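Local coordinates for OsmC family peroxiredoxin (Aquifex aeolicus, PDB 2E8E), which probably reduces hydroperoxides through a pair of cysteine thiols, as other peroxiredoxins of the OsmC family do, at residues Tyr51-Lys56 with Glu99-Leu104; Ser44-Asp49 with Ile85-Val90. All coordinates share one frame; numbering follows the deposited sequence.

Interactions 1 and 2 show how one long helix, 34-56, can be fixed to its surroundings by apolar packing near its end and by a hydroxyl pair further back. Their centres lie about 9 Å apart, and they meet where Val102 CG1, from the helix of interaction 1, rests 3.6 Å from Tyr87 CE2, on the ring of interaction 2. Interaction 2 is the one beside the cysteine pair: Cys45, within segment 44-49, contacts Cys110, with which it forms a disulfide in another structure of this protein but not in this reduced one. Dithiothreitol is bound in this entry beside Glu5, Thr20 and Ser21.

Interaction 1: Tyr51-Lys56 with Glu99-Leu104; sequences YHILKK and EQAVKL
Ile53 drives both of its branches against one side of the helix 99-104, while Leu54 closes on the same target from the next position along. The CG2 methyl of Ile53 comes down on the small Ala101, 3.6 Å from Ala101 CB, and lies equally close to its CA. That methyl stands anti to the backbone N, with the longer branch swung beside the N (chi1 -67°) and then extended, which carries CD1 forward to Leu104. Here the two side chains run at a slant to one another: Ile53 CD1 rests 3.7 Å from Leu104 CB, and it also touches the carbonyl oxygen of Ala101. Leu54 leaves its helix less directly, yet its CD2 reaches to 4.0 Å from Ala101 CB, giving the alanine methyl a second apolar neighbour.

This is helix-helix packing in the OsmC fold, between the long helix 34-56 and helix 95-109, whose short segments run broadly antiparallel at 142° with axes 8.8 Å apart at closest approach. The small Ala101 is consistent with this spacing, in which Ile53 CA and Ala101 CA lie 5.5 Å apart. Cutting Ile53 back to an alanine here would probably open a gap over Ala101 CB and beside Leu104 CB, where CG2 and CD1 now pack.

Leu54 is buried further by Val61 and Ile64 of strand 60-72. On another side of its helix, His52 NE2 makes a weak hydrogen bond to Glu29 of the second subunit.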
loop_
_atom_site.group_PDB
_atom_site.type_symbol
_atom_site.label_atom_id
_atom_site.label_comp_id
_atom_site.label_asym_id
_atom_site.label_seq_id
_atom_site.Cartn_x
_atom_site.Cartn_y
_atom_site.Cartn_z
ATOM N N TYR A 51 -14.179 0.612 -11.979
ATOM C CA TYR A 51 -15.501 0.026 -11.788
ATOM C C TYR A 51 -16.582 1.096 -11.910
ATOM O O TYR A 51 -17.538 0.944 -12.676
ATOM C CB TYR A 51 -15.603 -0.633 -10.413
ATOM C CG TYR A 51 -16.951 -1.262 -10.147
ATOM C CD1 TYR A 51 -17.216 -2.579 -10.520
ATOM C CD2 TYR A 51 -17.972 -0.528 -9.540
ATOM C CE1 TYR A 51 -18.471 -3.154 -10.290
ATOM C CE2 TYR A 51 -19.227 -1.090 -9.308
ATOM C CZ TYR A 51 -19.469 -2.401 -9.684
ATOM O OH TYR A 51 -20.711 -2.953 -9.451
ATOM N N HIS A 52 -16.426 2.174 -11.151
ATOM C CA HIS A 52 -17.394 3.266 -11.162
ATOM C C HIS A 52 -17.547 3.938 -12.518
ATOM O O HIS A 52 -18.658 4.268 -12.926
ATOM C CB HIS A 52 -17.023 4.317 -10.117
ATOM C CG HIS A 52 -17.217 3.856 -8.707
ATOM N ND1 HIS A 52 -18.385 3.266 -8.276
ATOM C CD2 HIS A 52 -16.402 3.911 -7.628
ATOM C CE1 HIS A 52 -18.282 2.976 -6.992
ATOM N NE2 HIS A 52 -17.088 3.357 -6.574
ATOM N N ILE A 53 -16.435 4.143 -13.217
ATOM C CA ILE A 53 -16.480 4.785 -14.526
ATOM C C ILE A 53 -17.147 3.881 -15.559
ATOM O O ILE A 53 -18.002 4.335 -16.323
ATOM C CB ILE A 53 -15.065 5.179 -14.993
ATOM C CG1 ILE A 53 -14.519 6.281 -14.076
ATOM C CG2 ILE A 53 -15.102 5.657 -16.443
ATOM C CD1 ILE A 53 -13.048 6.603 -14.287
ATOM N N LEU A 54 -16.770 2.605 -15.579
ATOM C CA LEU A 54 -17.371 1.662 -16.517
ATOM C C LEU A 54 -18.878 1.600 -16.289
ATOM O O LEU A 54 -19.660 1.518 -17.239
ATOM C CB LEU A 54 -16.768 0.266 -16.344
ATOM C CG LEU A 54 -15.337 0.072 -16.847
ATOM C CD1 LEU A 54 -14.922 -1.380 -16.666
ATOM C CD2 LEU A 54 -15.252 0.462 -18.313
ATOM N N LYS A 55 -19.277 1.641 -15.022
ATOM C CA LYS A 55 -20.687 1.603 -14.658
ATOM C C LYS A 55 -21.371 2.864 -15.178
ATOM O O LYS A 55 -22.454 2.802 -15.766
ATOM C CB LYS A 55 -20.824 1.514 -13.133
ATOM C CG LYS A 55 -22.249 1.513 -12.604
ATOM C CD LYS A 55 -22.255 1.199 -11.110
ATOM C CE LYS A 55 -23.643 1.309 -10.501
ATOM N NZ LYS A 55 -24.122 2.719 -10.455
ATOM N N LYS A 56 -20.726 4.006 -14.966
ATOM C CA LYS A 56 -21.263 5.283 -15.415
ATOM C C LYS A 56 -21.378 5.308 -16.939
ATOM O O LYS A 56 -22.298 5.912 -17.486
ATOM C CB LYS A 56 -20.361 6.427 -14.942
ATOM C CG LYS A 56 -20.917 7.817 -15.201
ATOM C CD LYS A 56 -19.981 8.892 -14.667
ATOM C CE LYS A 56 -20.555 10.286 -14.873
ATOM N NZ LYS A 56 -20.801 10.579 -16.311
ATOM N N GLU A 99 -10.640 2.040 -21.964
ATOM C CA GLU A 99 -9.515 2.955 -22.114
ATOM C C GLU A 99 -9.771 4.265 -21.367
ATOM O O GLU A 99 -8.887 4.773 -20.672
ATOM C CB GLU A 99 -9.247 3.244 -23.595
ATOM C CG GLU A 99 -8.269 4.395 -23.826
ATOM C CD GLU A 99 -7.834 4.525 -25.275
ATOM O OE1 GLU A 99 -8.639 4.201 -26.175
ATOM O OE2 GLU A 99 -6.691 4.967 -25.515
ATOM N N GLN A 100 -10.977 4.810 -21.504
ATOM C CA GLN A 100 -11.319 6.058 -20.823
ATOM C C GLN A 100 -11.286 5.893 -19.305
ATOM O O GLN A 100 -10.830 6.782 -18.586
ATOM C CB GLN A 100 -12.711 6.537 -21.233
ATOM C CG GLN A 100 -12.816 7.043 -22.658
ATOM C CD GLN A 100 -14.203 7.565 -22.974
ATOM O OE1 GLN A 100 -14.689 8.495 -22.331
ATOM N NE2 GLN A 100 -14.852 6.965 -23.967
ATOM N N ALA A 101 -11.778 4.756 -18.826
ATOM C CA ALA A 101 -11.802 4.484 -17.392
ATOM C C ALA A 101 -10.381 4.362 -16.850
ATOM O O ALA A 101 -10.068 4.888 -15.783
ATOM C CB ALA A 101 -12.581 3.203 -17.115
ATOM N N VAL A 102 -9.523 3.665 -17.590
ATOM C CA VAL A 102 -8.139 3.482 -17.171
ATOM C C VAL A 102 -7.359 4.795 -17.182
ATOM O O VAL A 102 -6.584 5.073 -16.263
ATOM C CB VAL A 102 -7.425 2.447 -18.068
ATOM C CG1 VAL A 102 -5.936 2.422 -17.764
ATOM C CG2 VAL A 102 -8.026 1.065 -17.832
ATOM N N LYS A 103 -7.568 5.614 -18.210
ATOM C CA LYS A 103 -6.864 6.888 -18.279
ATOM C C LYS A 103 -7.328 7.870 -17.209
ATOM O O LYS A 103 -6.508 8.540 -16.578
ATOM C CB LYS A 103 -7.011 7.509 -19.670
ATOM C CG LYS A 103 -6.276 6.721 -20.740
ATOM C CD LYS A 103 -6.293 7.436 -22.075
ATOM C CE LYS A 103 -5.548 6.631 -23.124
ATOM N NZ LYS A 103 -4.171 6.289 -22.674
ATOM N N LEU A 104 -8.637 7.953 -16.990
ATOM C CA LEU A 104 -9.157 8.855 -15.971
ATOM C C LEU A 104 -8.647 8.443 -14.596
ATOM O O LEU A 104 -8.317 9.290 -13.769
ATOM C CB LEU A 104 -10.684 8.851 -15.970
ATOM C CG LEU A 104 -11.329 9.682 -17.081
ATOM C CD1 LEU A 104 -12.839 9.488 -17.051
ATOM C CD2 LEU A 104 -10.967 11.151 -16.888
#

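Interaction 2: Ser44-Asp49 with Ile85-Val90; sequences SCSGVD and IKYVAV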
loop_
_atom_site.group_PDB
_atom_site.type_symbol
_atom_site.label_atom_id
_atom_site.label_comp_id
_atom_site.label_asym_id
_atom_site.label_seq_id
_atom_site.Cartn_x
_atom_site.Cartn_y
_atom_site.Cartn_z
ATOM N N SER A 44 -6.258 -1.852 -6.225
ATOM C CA SER A 44 -7.619 -1.695 -5.733
ATOM C C SER A 44 -8.097 -0.251 -5.812
ATOM O O SER A 44 -9.257 0.002 -6.148
ATOM C CB SER A 44 -7.739 -2.229 -4.298
ATOM O OG SER A 44 -6.844 -1.572 -3.417
ATOM N N CYS A 45 -7.214 0.702 -5.515
ATOM C CA CYS A 45 -7.595 2.112 -5.587
ATOM C C CYS A 45 -8.016 2.423 -7.022
ATOM O O CYS A 45 -9.070 3.017 -7.255
ATOM C CB CYS A 45 -6.422 3.015 -5.197
ATOM S SG CYS A 45 -6.851 4.776 -5.043
ATOM N N SER A 46 -7.196 2.005 -7.981
ATOM C CA SER A 46 -7.500 2.247 -9.394
ATOM C C SER A 46 -8.719 1.440 -9.837
ATOM O O SER A 46 -9.565 1.935 -10.592
ATOM C CB SER A 46 -6.297 1.876 -10.266
ATOM O OG SER A 46 -6.553 2.167 -11.637
ATOM N N GLY A 47 -8.801 0.199 -9.364
ATOM C CA GLY A 47 -9.916 -0.665 -9.717
ATOM C C GLY A 47 -11.257 -0.077 -9.319
ATOM O O GLY A 47 -12.254 -0.241 -10.024
ATOM N N VAL A 48 -11.291 0.597 -8.175
ATOM C CA VAL A 48 -12.518 1.226 -7.708
ATOM C C VAL A 48 -12.938 2.298 -8.720
ATOM O O VAL A 48 -14.118 2.417 -9.054
ATOM C CB VAL A 48 -12.312 1.865 -6.314
ATOM C CG1 VAL A 48 -13.513 2.722 -5.936
ATOM C CG2 VAL A 48 -12.110 0.766 -5.276
ATOM N N ASP A 49 -11.965 3.061 -9.213
ATOM C CA ASP A 49 -12.240 4.113 -10.197
ATOM C C ASP A 49 -12.776 3.503 -11.486
ATOM O O ASP A 49 -13.775 3.961 -12.046
ATOM C CB ASP A 49 -10.974 4.892 -10.574
ATOM C CG ASP A 49 -10.347 5.631 -9.407
ATOM O OD1 ASP A 49 -11.075 6.126 -8.521
ATOM O OD2 ASP A 49 -9.103 5.740 -9.403
ATOM N N ILE A 85 0.906 -2.525 -15.054
ATOM C CA ILE A 85 -0.465 -2.759 -14.638
ATOM C C ILE A 85 -1.278 -3.093 -15.872
ATOM O O ILE A 85 -1.284 -2.331 -16.842
ATOM C CB ILE A 85 -1.097 -1.518 -13.972
ATOM C CG1 ILE A 85 -0.213 -1.019 -12.824
ATOM C CG2 ILE A 85 -2.482 -1.873 -13.448
ATOM C CD1 ILE A 85 -0.737 0.227 -12.138
ATOM N N LYS A 86 -1.954 -4.234 -15.833
ATOM C CA LYS A 86 -2.788 -4.666 -16.945
ATOM C C LYS A 86 -4.223 -4.815 -16.461
ATOM O O LYS A 86 -4.492 -5.557 -15.514
ATOM C CB LYS A 86 -2.290 -6.004 -17.497
ATOM C CG LYS A 86 -3.107 -6.535 -18.663
ATOM C CD LYS A 86 -2.567 -7.875 -19.140
ATOM C CE LYS A 86 -3.390 -8.418 -20.291
ATOM N NZ LYS A 86 -3.409 -7.467 -21.436
ATOM N N TYR A 87 -5.137 -4.098 -17.108
ATOM C CA TYR A 87 -6.551 -4.147 -16.757
ATOM C C TYR A 87 -7.291 -5.004 -17.779
ATOM O O TYR A 87 -7.155 -4.791 -18.983
ATOM C CB TYR A 87 -7.164 -2.747 -16.792
ATOM C CG TYR A 87 -6.534 -1.743 -15.858
ATOM C CD1 TYR A 87 -7.089 -1.480 -14.606
ATOM C CD2 TYR A 87 -5.395 -1.034 -16.236
ATOM C CE1 TYR A 87 -6.530 -0.527 -13.754
ATOM C CE2 TYR A 87 -4.828 -0.085 -15.392
ATOM C CZ TYR A 87 -5.400 0.167 -14.157
ATOM O OH TYR A 87 -4.852 1.123 -13.334
ATOM N N VAL A 88 -8.073 -5.961 -17.295
ATOM C CA VAL A 88 -8.856 -6.815 -18.179
ATOM C C VAL A 88 -10.320 -6.703 -17.770
ATOM O O VAL A 88 -10.695 -7.094 -16.664
ATOM C CB VAL A 88 -8.416 -8.298 -18.083
ATOM C CG1 VAL A 88 -9.315 -9.166 -18.961
ATOM C CG2 VAL A 88 -6.961 -8.445 -18.516
ATOM N N ALA A 89 -11.144 -6.142 -18.651
ATOM C CA ALA A 89 -12.565 -6.011 -18.359
ATOM C C ALA A 89 -13.267 -7.151 -19.083
ATOM O O ALA A 89 -13.008 -7.392 -20.261
ATOM C CB ALA A 89 -13.093 -4.669 -18.846
ATOM N N VAL A 90 -14.143 -7.849 -18.371
ATOM C CA VAL A 90 -14.866 -8.982 -18.937
ATOM C C VAL A 90 -16.359 -8.693 -18.967
ATOM O O VAL A 90 -16.939 -8.321 -17.949
ATOM C CB VAL A 90 -14.628 -10.262 -18.090
ATOM C CG1 VAL A 90 -15.342 -11.450 -18.714
ATOM C CG2 VAL A 90 -13.133 -10.530 -17.960
#
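Ser46 of the long helix 34-56 meets Tyr87 of strand 80-90 in the helix-on-sheet packing of the OsmC fold, and the two side chains tie the layers together on the same helix that carries Cys45. The link is a single buried hydrogen bond between hydroxyls, Ser46 OG to Tyr87 OH, at a short 2.6 Å; either group could be the donor. Both ends are well bent for such a bond: the angle at Tyr87 OH, from Tyr87 CZ to Ser46 OG, is 114°, and the angle at Ser46 OG, from Ser46 CB to Tyr87 OH, is 115°. Ser46 OG meets the aromatic ring at its edge, near the ring plane, and also lies 3.4 Å from Tyr87 CZ, while Ser46 CB stands 3.5 Å from Tyr87 OH. Within the two segments, this pairing of hydroxyls carries the contact.

Ser46 holds OG anti to its own backbone N (chi1 -177°), directed at the sheet. Tyr87 has CG anti to the carbonyl carbon, which sends the ring across to the helix.

Ser46 OG has a second partner, Ser105 OG, which in turn bonds Asp49 OD2. Tyr87 thus begins a run of hydroxyls that ends at a carboxylate one helical turn beyond Cys45. This network lies beside the cysteine pair, since Cys45, Ser46 and Asp49 all contact Cys110. Around the bond, Val102 and Thr106 of helix 95-109 pack on the tyrosine, and Ile66 and Ile124 reach it from the flanking strands 60-72 and 121-130.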